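Cupin domain-containing protein (Rhodopseudomonas palustris, PDB 3LAG) is of unknown function but belongs to the cupin family and binds nickel and calcium ions, the nickel through three histidines. Local coordinates at residues R23-P26 with G27-T30. Numbering follows the deposited sequence.
Sequences RLPP and GSAT
With its chi1 at 69°, Ser28 sets OG between its own backbone N and carbonyl carbon, which turns the hydroxyl back toward Pro25; Leu24 CB lies beside Ser28 OG, and a chi1 of -87°, with CG anti to the carbonyl carbon, lays Leu24 CG against the same hydroxyl oxygen. Ser28 and Pro25 illustrate how a serine at the last position of a type II beta turn, here Pro25 to Ser28, can reinforce the turn's own bond. That backbone bond, Ser28 N to Pro25 O, is weak at 3.1 Å and bent, whereas Ser28 OG donates to Pro25 O over 2.7 Å, in the carbonyl plane and on a lone pair, with a C=O...OG angle of 137°. One carbonyl oxygen thus takes two donors from a single residue. Carbons of Leu24 and Pro25 also pack against the hydroxyl: Leu24 CB lies 3.2 Å from Ser28 OG, and Pro25 CD 3.4 Å from it. Replacing Ser28 with an alanine would probably leave Pro25 O with just the weak backbone bond across the turn and open a small gap beside Leu24. Gly27 suits the third position, because at its positive phi a beta carbon would clash with Pro26 O. Farther along, Leu24 CD1 meets Thr30 CG2 loosely at 4.4 Å. The turn links strand 17-24 to strand 28-34 of the cupin fold, strands that are not sheet neighbours but flank strand 4-13, where Leu24 and Thr30 both touch Ala6; Leu24 also reaches Val79 of strand 76-80 and Ile87 of strand 87-94.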
loop_
_atom_site.group_PDB
_atom_site.type_symbol
_atom_site.label_atom_id
_atom_site.label_comp_id
_atom_site.label_asym_id
_atom_site.label_seq_id
_atom_site.Cartn_x
_atom_site.Cartn_y
_atom_site.Cartn_z
ATOM N N ARG B 23 1.877 -2.258 -13.028
ATOM C CA ARG B 23 0.716 -2.199 -13.907
ATOM C C ARG B 23 0.896 -3.229 -14.999
ATOM O O ARG B 23 1.870 -3.188 -15.757
ATOM C CB ARG B 23 0.561 -0.803 -14.513
ATOM C CG ARG B 23 0.103 0.216 -13.507
ATOM C CD ARG B 23 -0.058 1.601 -14.119
ATOM N NE ARG B 23 -0.703 2.505 -13.176
ATOM C CZ ARG B 23 -2.015 2.695 -13.093
ATOM N NH1 ARG B 23 -2.849 2.062 -13.909
ATOM N NH2 ARG B 23 -2.498 3.540 -12.198
ATOM N N LEU B 24 -0.040 -4.166 -15.071
ATOM C CA LEU B 24 0.016 -5.226 -16.067
ATOM C C LEU B 24 -1.152 -5.107 -17.026
ATOM O O LEU B 24 -2.293 -5.432 -16.680
ATOM C CB LEU B 24 0.012 -6.608 -15.413
ATOM C CG LEU B 24 1.377 -7.156 -15.009
ATOM C CD1 LEU B 24 1.944 -6.405 -13.823
ATOM C CD2 LEU B 24 1.247 -8.636 -14.701
ATOM N N PRO B 25 -0.871 -4.642 -18.248
ATOM C CA PRO B 25 -1.909 -4.639 -19.286
ATOM C C PRO B 25 -2.363 -6.070 -19.608
ATOM O O PRO B 25 -1.652 -7.028 -19.335
ATOM C CB PRO B 25 -1.176 -4.059 -20.498
ATOM C CG PRO B 25 -0.064 -3.258 -19.927
ATOM C CD PRO B 25 0.379 -4.017 -18.714
ATOM N N PRO B 26 -3.542 -6.223 -20.212
ATOM C CA PRO B 26 -3.924 -7.554 -20.703
ATOM C C PRO B 26 -2.836 -8.119 -21.616
ATOM O O PRO B 26 -2.302 -7.393 -22.457
ATOM C CB PRO B 26 -5.213 -7.284 -21.483
ATOM C CG PRO B 26 -5.790 -6.059 -20.792
ATOM C CD PRO B 26 -4.598 -5.220 -20.421
ATOM N N GLY B 27 -2.495 -9.389 -21.431
ATOM C CA GLY B 27 -1.484 -10.027 -22.259
ATOM C C GLY B 27 -0.049 -9.700 -21.879
ATOM O O GLY B 27 0.868 -9.895 -22.681
ATOM N N SER B 28 0.160 -9.205 -20.665
ATOM C CA SER B 28 1.503 -8.863 -20.212
ATOM C C SER B 28 2.056 -9.878 -19.212
ATOM O O SER B 28 1.322 -10.734 -18.695
ATOM C CB SER B 28 1.521 -7.457 -19.591
ATOM O OG SER B 28 0.827 -7.416 -18.358
ATOM N N ALA B 29 3.357 -9.756 -18.948
ATOM C CA ALA B 29 4.050 -10.576 -17.954
ATOM C C ALA B 29 5.251 -9.827 -17.390
ATOM O O ALA B 29 5.900 -9.065 -18.099
ATOM C CB ALA B 29 4.490 -11.901 -18.567
ATOM N N THR B 30 5.553 -10.050 -16.115
ATOM C CA THR B 30 6.743 -9.463 -15.499
ATOM C C THR B 30 8.008 -10.158 -15.973
ATOM O O THR B 30 9.096 -9.579 -15.925
ATOM C CB THR B 30 6.712 -9.622 -13.973
ATOM O OG1 THR B 30 6.567 -11.010 -13.643
ATOM C CG2 THR B 30 5.536 -8.874 -13.374
#